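Local atomic coordinates of alkaline phosphatase (Antarctic bacterium, PDB entry 2W5V), a protein that probably hydrolyses phosphate monoesters at alkaline pH, with zinc and magnesium ions held in its active site. Residues S161-G169 with A234-L242; I251-D259 with Y269-F277. The protein carries 1 engineered substitution. All blocks are in the same frame, centred on the assembly; numbering follows the deposited sequence.

Contact 1. Residues S161-G169 with A234-L242; sequences SDLDFFAGG and ATDLAIQFL
One face of the Phe-165 ring is covered by Ala-238, whose CA stands over the ring centre, 3.9 Å from the centroid in a CH-pi contact, while its CB reaches Phe-165 CE2 at 3.5 Å. At the ring's edge, near its plane, Leu-237 CD2 meets Phe-165 CZ at 4.2 Å. The Phe-241 ring lies obliquely to it, planes 42° apart, and its CE2 atom approaches the Asp-164 carbonyl O. This is helix-on-sheet packing in the alpha/beta fold of alkaline phosphatases: strand 165-169, bonded to strands 124-129 and 210-214 in the large mixed sheet, runs nearly antiparallel to helix 230-242, their segment axes 9.2 Å apart. The Phe-165 side chain is sent to the helix with CG anti to the backbone N (chi1 -178°), which turns the ring face onto Ala-238. Leu-242 CD2 lies against the Asp-164 side chain, 3.7 Å from its CB. The carboxylate of Asp-164 is engaged elsewhere, with OD2 accepting from Thr-125 N and OD1 in a salt bridge with Arg-209. Further along the strand two methyls, Ala-167 CB and Ala-234 CB, meet at 4.2 Å.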
loop_
_atom_site.group_PDB
_atom_site.type_symbol
_atom_site.label_atom_id
_atom_site.label_comp_id
_atom_site.label_asym_id
_atom_site.label_seq_id
_atom_site.Cartn_x
_atom_site.Cartn_y
_atom_site.Cartn_z
ATOM N N SER B 161 -28.661 -7.522 -20.410
ATOM C CA SER B 161 -28.178 -6.591 -19.398
ATOM C C SER B 161 -28.671 -5.173 -19.659
ATOM O O SER B 161 -29.294 -4.900 -20.680
ATOM C CB SER B 161 -26.648 -6.609 -19.339
ATOM O OG SER B 161 -26.089 -5.951 -20.465
ATOM N N ASP B 162 -28.363 -4.271 -18.732
ATOM C CA ASP B 162 -28.795 -2.882 -18.824
ATOM C C ASP B 162 -27.712 -1.982 -19.429
ATOM O O ASP B 162 -27.929 -0.786 -19.627
ATOM C CB ASP B 162 -29.188 -2.369 -17.435
ATOM C CG ASP B 162 -30.404 -3.086 -16.867
ATOM O OD1 ASP B 162 -31.468 -3.061 -17.532
ATOM O OD2 ASP B 162 -30.297 -3.664 -15.757
ATOM N N LEU B 163 -26.552 -2.562 -19.723
ATOM C CA LEU B 163 -25.422 -1.806 -20.262
ATOM C C LEU B 163 -25.803 -0.968 -21.475
ATOM O O LEU B 163 -26.539 -1.427 -22.353
ATOM C CB LEU B 163 -24.288 -2.748 -20.650
ATOM C CG LEU B 163 -23.371 -3.209 -19.530
ATOM C CD1 LEU B 163 -22.245 -4.039 -20.121
ATOM C CD2 LEU B 163 -22.834 -1.999 -18.783
ATOM N N ASP B 164 -25.284 0.253 -21.527
ATOM C CA ASP B 164 -25.516 1.146 -22.652
ATOM C C ASP B 164 -24.304 1.197 -23.571
ATOM O O ASP B 164 -24.417 1.547 -24.746
ATOM C CB ASP B 164 -25.816 2.550 -22.135
ATOM C CG ASP B 164 -27.050 2.586 -21.244
ATOM O OD1 ASP B 164 -28.184 2.429 -21.762
ATOM O OD2 ASP B 164 -26.882 2.776 -20.022
ATOM N N PHE B 165 -23.142 0.845 -23.026
ATOM C CA PHE B 165 -21.883 0.931 -23.763
ATOM C C PHE B 165 -20.922 -0.169 -23.315
ATOM O O PHE B 165 -20.832 -0.471 -22.129
ATOM C CB PHE B 165 -21.243 2.300 -23.506
ATOM C CG PHE B 165 -19.951 2.536 -24.254
ATOM C CD1 PHE B 165 -19.942 3.260 -25.439
ATOM C CD2 PHE B 165 -18.747 2.058 -23.759
ATOM C CE1 PHE B 165 -18.750 3.494 -26.122
ATOM C CE2 PHE B 165 -17.550 2.285 -24.438
ATOM C CZ PHE B 165 -17.552 3.003 -25.617
ATOM N N PHE B 166 -20.187 -0.758 -24.252
ATOM C CA PHE B 166 -19.063 -1.607 -23.856
ATOM C C PHE B 166 -17.999 -1.645 -24.937
ATOM O O PHE B 166 -18.275 -1.365 -26.106
ATOM C CB PHE B 166 -19.520 -3.026 -23.467
ATOM C CG PHE B 166 -20.021 -3.854 -24.628
ATOM C CD1 PHE B 166 -19.135 -4.562 -25.429
ATOM C CD2 PHE B 166 -21.377 -3.931 -24.907
ATOM C CE1 PHE B 166 -19.593 -5.328 -26.497
ATOM C CE2 PHE B 166 -21.841 -4.695 -25.968
ATOM C CZ PHE B 166 -20.945 -5.396 -26.763
ATOM N N ALA B 167 -16.777 -1.977 -24.536
ATOM C CA ALA B 167 -15.670 -2.113 -25.473
ATOM C C ALA B 167 -14.662 -3.102 -24.920
ATOM O O ALA B 167 -14.219 -2.978 -23.774
ATOM C CB ALA B 167 -15.011 -0.765 -25.714
ATOM N N GLY B 168 -14.309 -4.093 -25.730
ATOM C CA GLY B 168 -13.329 -5.081 -25.324
ATOM C C GLY B 168 -13.075 -6.097 -26.412
ATOM O O GLY B 168 -13.453 -5.882 -27.564
ATOM N N GLY B 169 -12.417 -7.197 -26.056
ATOM C CA GLY B 169 -12.280 -8.320 -26.969
ATOM C C GLY B 169 -13.426 -9.300 -26.773
ATOM O O GLY B 169 -14.446 -8.959 -26.166
ATOM N N ALA B 234 -11.050 4.363 -25.304
ATOM C CA ALA B 234 -12.352 3.733 -25.113
ATOM C C ALA B 234 -13.048 4.281 -23.872
ATOM O O ALA B 234 -14.267 4.435 -23.853
ATOM C CB ALA B 234 -12.211 2.225 -25.029
ATOM N N THR B 235 -12.270 4.575 -22.835
ATOM C CA THR B 235 -12.819 5.202 -21.639
ATOM C C THR B 235 -13.326 6.613 -21.963
ATOM O O THR B 235 -14.411 7.016 -21.536
ATOM C CB THR B 235 -11.762 5.273 -20.517
ATOM O OG1 THR B 235 -11.336 3.947 -20.188
ATOM C CG2 THR B 235 -12.337 5.924 -19.274
ATOM N N ASP B 236 -12.541 7.365 -22.728
ATOM C CA ASP B 236 -12.932 8.723 -23.091
ATOM C C ASP B 236 -14.178 8.705 -23.972
ATOM O O ASP B 236 -15.055 9.569 -23.868
ATOM C CB ASP B 236 -11.797 9.428 -23.825
ATOM C CG ASP B 236 -12.067 10.905 -24.017
ATOM O OD1 ASP B 236 -12.076 11.639 -23.004
ATOM O OD2 ASP B 236 -12.274 11.330 -25.177
ATOM N N LEU B 237 -14.245 7.716 -24.853
ATOM C CA LEU B 237 -15.404 7.560 -25.720
ATOM C C LEU B 237 -16.640 7.214 -24.881
ATOM O O LEU B 237 -17.722 7.770 -25.093
ATOM C CB LEU B 237 -15.141 6.474 -26.761
ATOM C CG LEU B 237 -16.173 6.341 -27.875
ATOM C CD1 LEU B 237 -16.245 7.628 -28.687
ATOM C CD2 LEU B 237 -15.822 5.164 -28.762
ATOM N N ALA B 238 -16.471 6.302 -23.923
ATOM C CA ALA B 238 -17.562 5.906 -23.033
ATOM C C ALA B 238 -18.098 7.118 -22.284
ATOM O O ALA B 238 -19.305 7.317 -22.175
ATOM C CB ALA B 238 -17.089 4.843 -22.046
ATOM N N ILE B 239 -17.190 7.928 -21.761
ATOM C CA ILE B 239 -17.587 9.139 -21.059
ATOM C C ILE B 239 -18.459 10.055 -21.926
ATOM O O ILE B 239 -19.516 10.516 -21.490
ATOM C CB ILE B 239 -16.369 9.913 -20.554
ATOM C CG1 ILE B 239 -15.734 9.162 -19.381
ATOM C CG2 ILE B 239 -16.788 11.312 -20.136
ATOM C CD1 ILE B 239 -14.355 9.700 -18.980
ATOM N N GLN B 240 -18.023 10.311 -23.153
ATOM C CA GLN B 240 -18.784 11.179 -24.048
ATOM C C GLN B 240 -20.121 10.562 -24.412
ATOM O O GLN B 240 -21.139 11.250 -24.450
ATOM C CB GLN B 240 -18.000 11.468 -25.324
ATOM C CG GLN B 240 -16.628 12.051 -25.092
ATOM C CD GLN B 240 -15.921 12.348 -26.392
ATOM O OE1 GLN B 240 -16.251 13.317 -27.083
ATOM N NE2 GLN B 240 -14.948 11.511 -26.744
ATOM N N PHE B 241 -20.126 9.264 -24.687
ATOM C CA PHE B 241 -21.358 8.623 -25.125
ATOM C C PHE B 241 -22.382 8.580 -24.000
ATOM O O PHE B 241 -23.568 8.824 -24.221
ATOM C CB PHE B 241 -21.099 7.203 -25.619
ATOM C CG PHE B 241 -22.342 6.503 -26.102
ATOM C CD1 PHE B 241 -22.832 6.745 -27.376
ATOM C CD2 PHE B 241 -23.016 5.609 -25.287
ATOM C CE1 PHE B 241 -23.975 6.113 -27.832
ATOM C CE2 PHE B 241 -24.164 4.965 -25.736
ATOM C CZ PHE B 241 -24.644 5.219 -27.011
ATOM N N LEU B 242 -21.916 8.259 -22.795
ATOM C CA LEU B 242 -22.821 8.058 -21.672
ATOM C C LEU B 242 -23.321 9.369 -21.076
ATOM O O LEU B 242 -24.325 9.385 -20.369
ATOM C CB LEU B 242 -22.167 7.184 -20.596
ATOM C CG LEU B 242 -21.925 5.744 -21.059
ATOM C CD1 LEU B 242 -21.152 4.971 -20.006
ATOM C CD2 LEU B 242 -23.249 5.055 -21.404
#

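Contact 2. Residues I251-D259 with Y269-F277; sequences IMSEGSQID and YLISEINDF. With MG (magnesium ion), chain I; ZN (zinc ion), chain G.
Ile-258 pushes its side chain into helix 267-291, a knob in the hole formed by Leu-270, Glu-273, Ile-274 and Phe-277. With CG1 anti to the carbonyl carbon (chi1 -61°), its CD1 arrives 4.0 Å from Ile-274 CB and equally close to Phe-277 CB. The Phe-277 ring leans obliquely on Gly-255, CD1 3.6 Å from Gly-255 N; with no side chain on the glycine, the ring comes right up to the backbone where an inverse gamma turn closes the strand. Tyr-269 OH donates to Gln-257 OE1 (2.7 Å), tilted 24° from the carbonyl plane, with amide and ring almost perpendicular; Gln-257 NE2 donates to Met-220 O. A water links Gln-257 N to Glu-273 OE1, which also pairs with Arg-227. This is the C-terminal end of a central-sheet strand, where alpha/beta enzymes commonly place their active site; here the strand end and the start of helix 258-263 each supply a metal ligand. Glu-254 OE2 binds magnesium at 2.1 Å, alongside Asp-43 and Thr-137. Its OE1 accepts from Ser-256 OG, above the carboxylate plane, and from a magnesium-bound water. Asp-259 grips zinc with both oxygens, OD1 at 2.6 Å and OD2 at 2.3 Å, in a site shared with His-263 and His-337.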
loop_
_atom_site.group_PDB
_atom_site.type_symbol
_atom_site.label_atom_id
_atom_site.label_comp_id
_atom_site.label_asym_id
_atom_site.label_seq_id
_atom_site.Cartn_x
_atom_site.Cartn_y
_atom_site.Cartn_z
ATOM N N ILE B 251 -19.156 4.110 -15.112
ATOM C CA ILE B 251 -18.259 3.356 -15.997
ATOM C C ILE B 251 -17.291 2.532 -15.164
ATOM O O ILE B 251 -16.772 3.018 -14.157
ATOM C CB ILE B 251 -17.424 4.313 -16.894
ATOM C CG1 ILE B 251 -18.322 5.049 -17.881
ATOM C CG2 ILE B 251 -16.326 3.565 -17.640
ATOM C CD1 ILE B 251 -17.657 6.281 -18.501
ATOM N N MET B 252 -17.067 1.284 -15.565
ATOM C CA MET B 252 -15.959 0.487 -15.046
ATOM C C MET B 252 -15.029 0.214 -16.226
ATOM O O MET B 252 -15.458 -0.345 -17.231
ATOM C CB MET B 252 -16.447 -0.842 -14.456
ATOM C CG MET B 252 -15.364 -1.621 -13.690
ATOM S SD MET B 252 -14.120 -2.447 -14.725
ATOM C CE MET B 252 -15.145 -3.708 -15.507
ATOM N N SER B 253 -13.776 0.645 -16.108
ATOM C CA SER B 253 -12.736 0.341 -17.094
ATOM C C SER B 253 -11.630 -0.491 -16.447
ATOM O O SER B 253 -11.153 -0.165 -15.357
ATOM C CB SER B 253 -12.120 1.623 -17.659
ATOM O OG SER B 253 -13.105 2.413 -18.295
ATOM N N GLU B 254 -11.205 -1.549 -17.126
ATOM C CA GLU B 254 -10.242 -2.461 -16.532
ATOM C C GLU B 254 -8.944 -2.527 -17.316
ATOM O O GLU B 254 -8.957 -2.739 -18.529
ATOM C CB GLU B 254 -10.825 -3.869 -16.426
ATOM C CG GLU B 254 -9.866 -4.835 -15.757
ATOM C CD GLU B 254 -10.191 -6.284 -16.022
ATOM O OE1 GLU B 254 -10.914 -6.577 -16.994
ATOM O OE2 GLU B 254 -9.701 -7.132 -15.256
ATOM N N GLY B 255 -7.825 -2.339 -16.617
ATOM C CA GLY B 255 -6.525 -2.710 -17.149
ATOM C C GLY B 255 -6.357 -4.198 -16.890
ATOM O O GLY B 255 -5.775 -4.610 -15.884
ATOM N N SER B 256 -6.879 -5.006 -17.806
ATOM C CA SER B 256 -7.079 -6.435 -17.573
ATOM C C SER B 256 -5.794 -7.262 -17.534
ATOM O O SER B 256 -5.727 -8.291 -16.844
ATOM C CB SER B 256 -7.992 -7.009 -18.666
ATOM O OG SER B 256 -9.164 -6.224 -18.834
ATOM N N GLN B 257 -4.783 -6.836 -18.285
ATOM C CA GLN B 257 -3.652 -7.721 -18.560
ATOM C C GLN B 257 -2.465 -7.558 -17.624
ATOM O O GLN B 257 -1.461 -8.266 -17.756
ATOM C CB GLN B 257 -3.218 -7.618 -20.025
ATOM C CG GLN B 257 -4.340 -7.961 -20.994
ATOM C CD GLN B 257 -3.865 -8.125 -22.417
ATOM O OE1 GLN B 257 -2.714 -8.490 -22.662
ATOM N NE2 GLN B 257 -4.748 -7.854 -23.369
ATOM N N ILE B 258 -2.576 -6.638 -16.669
ATOM C CA ILE B 258 -1.558 -6.526 -15.642
ATOM C C ILE B 258 -1.432 -7.876 -14.931
ATOM O O ILE B 258 -0.330 -8.342 -14.621
ATOM C CB ILE B 258 -1.907 -5.422 -14.630
ATOM C CG1 ILE B 258 -1.989 -4.064 -15.343
ATOM C CG2 ILE B 258 -0.868 -5.389 -13.512
ATOM C CD1 ILE B 258 -2.815 -3.010 -14.597
ATOM N N ASP B 259 -2.572 -8.508 -14.696
ATOM C CA ASP B 259 -2.637 -9.817 -14.049
ATOM C C ASP B 259 -1.853 -10.873 -14.842
ATOM O O ASP B 259 -1.141 -11.700 -14.276
ATOM C CB ASP B 259 -4.113 -10.221 -13.921
ATOM C CG ASP B 259 -4.305 -11.580 -13.263
ATOM O OD1 ASP B 259 -3.810 -11.786 -12.144
ATOM O OD2 ASP B 259 -4.971 -12.439 -13.865
ATOM N N TYR B 269 6.096 -7.090 -19.594
ATOM C CA TYR B 269 4.671 -7.229 -19.892
ATOM C C TYR B 269 3.869 -6.514 -18.805
ATOM O O TYR B 269 3.036 -5.644 -19.092
ATOM C CB TYR B 269 4.324 -8.718 -19.947
ATOM C CG TYR B 269 2.910 -9.084 -20.361
ATOM C CD1 TYR B 269 2.049 -8.153 -20.938
ATOM C CD2 TYR B 269 2.453 -10.390 -20.207
ATOM C CE1 TYR B 269 0.755 -8.515 -21.325
ATOM C CE2 TYR B 269 1.167 -10.758 -20.591
ATOM C CZ TYR B 269 0.328 -9.817 -21.150
ATOM O OH TYR B 269 -0.944 -10.195 -21.526
ATOM N N LEU B 270 4.141 -6.875 -17.552
ATOM C CA LEU B 270 3.462 -6.275 -16.408
ATOM C C LEU B 270 3.611 -4.758 -16.427
ATOM O O LEU B 270 2.629 -4.019 -16.313
ATOM C CB LEU B 270 4.041 -6.836 -15.109
ATOM C CG LEU B 270 3.334 -6.499 -13.799
ATOM C CD1 LEU B 270 3.655 -7.570 -12.763
ATOM C CD2 LEU B 270 3.731 -5.103 -13.296
ATOM N N ILE B 271 4.848 -4.299 -16.587
ATOM C CA ILE B 271 5.144 -2.874 -16.540
ATOM C C ILE B 271 4.454 -2.078 -17.651
ATOM O O ILE B 271 3.872 -1.017 -17.399
ATOM C CB ILE B 271 6.663 -2.624 -16.566
ATOM C CG1 ILE B 271 7.275 -3.044 -15.230
ATOM C CG2 ILE B 271 6.955 -1.159 -16.827
ATOM C CD1 ILE B 271 8.787 -3.043 -15.225
ATOM N N SER B 272 4.504 -2.584 -18.878
ATOM C CA SER B 272 3.879 -1.872 -19.987
ATOM C C SER B 272 2.361 -1.815 -19.804
ATOM O O SER B 272 1.720 -0.822 -20.164
ATOM C CB SER B 272 4.253 -2.485 -21.347
ATOM O OG SER B 272 3.914 -3.857 -21.418
ATOM N N GLU B 273 1.783 -2.870 -19.235
ATOM C CA GLU B 273 0.334 -2.892 -19.053
ATOM C C GLU B 273 -0.107 -1.905 -17.966
ATOM O O GLU B 273 -1.113 -1.212 -18.119
ATOM C CB GLU B 273 -0.174 -4.306 -18.750
ATOM C CG GLU B 273 0.046 -5.333 -19.883
ATOM C CD GLU B 273 -0.679 -4.980 -21.184
ATOM O OE1 GLU B 273 -1.835 -4.515 -21.127
ATOM O OE2 GLU B 273 -0.099 -5.185 -22.275
ATOM N N ILE B 274 0.637 -1.825 -16.870
ATOM C CA ILE B 274 0.218 -0.911 -15.812
ATOM C C ILE B 274 0.534 0.539 -16.179
ATOM O O ILE B 274 -0.170 1.451 -15.759
ATOM C CB ILE B 274 0.761 -1.285 -14.417
ATOM C CG1 ILE B 274 0.027 -0.469 -13.344
ATOM C CG2 ILE B 274 2.253 -1.067 -14.343
ATOM C CD1 ILE B 274 0.318 -0.903 -11.926
ATOM N N ASN B 275 1.580 0.748 -16.973
ATOM C CA ASN B 275 1.842 2.078 -17.515
ATOM C C ASN B 275 0.661 2.574 -18.358
ATOM O O ASN B 275 0.284 3.746 -18.285
ATOM C CB ASN B 275 3.136 2.100 -18.336
ATOM C CG ASN B 275 4.380 2.240 -17.465
ATOM O OD1 ASN B 275 4.287 2.430 -16.250
ATOM N ND2 ASN B 275 5.551 2.152 -18.086
ATOM N N ASP B 276 0.092 1.676 -19.162
ATOM C CA ASP B 276 -1.094 1.988 -19.963
ATOM C C ASP B 276 -2.289 2.311 -19.057
ATOM O O ASP B 276 -3.031 3.268 -19.302
ATOM C CB ASP B 276 -1.435 0.813 -20.891
ATOM C CG ASP B 276 -2.705 1.047 -21.687
ATOM O OD1 ASP B 276 -2.751 2.027 -22.460
ATOM O OD2 ASP B 276 -3.659 0.248 -21.537
ATOM N N PHE B 277 -2.466 1.511 -18.008
ATOM C CA PHE B 277 -3.528 1.738 -17.030
ATOM C C PHE B 277 -3.409 3.128 -16.394
ATOM O O PHE B 277 -4.401 3.844 -16.255
ATOM C CB PHE B 277 -3.503 0.651 -15.949
ATOM C CG PHE B 277 -4.590 0.796 -14.919
ATOM C CD1 PHE B 277 -5.904 0.428 -15.216
ATOM C CD2 PHE B 277 -4.304 1.293 -13.653
ATOM C CE1 PHE B 277 -6.917 0.563 -14.263
ATOM C CE2 PHE B 277 -5.304 1.431 -12.688
ATOM C CZ PHE B 277 -6.621 1.063 -12.999
HETATM MG MG MG I . -9.688 -9.201 -14.897
HETATM ZN ZN ZN G . -5.080 -14.021 -12.228
HETATM O O HOH W 1 -11.013 -9.347 -16.758
HETATM O O HOH W 2 -7.803 -9.615 -15.946
HETATM O O HOH W 3 -4.178 -4.279 -19.667
HETATM O O HOH W 4 -6.504 -15.556 -13.731
HETATM O O HOH W 5 -9.997 -11.481 -14.741
#

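The two contacts follow each other along the chain, contact 1 closing before contact 2 opens, and their centres are about 17 Å apart. Helix 230-242, which completes contact 1, is followed in the chain by strand 249-255, which begins contact 2, and strands 165-169 and 249-255 belong to the same mixed sheet, with strand 124-129 between them. The helix bridges both contacts: Ala-238, Ile-239 and Leu-242 pack on Ile-251, and Thr-235 OG1 lies 3.0 Å from Ser-253 OG, a probable hydrogen bond. A buried layer without metals in contact 1 thus adjoins the strand that carries the magnesium ligand Glu-254 and leads on to the zinc ligand Asp-259.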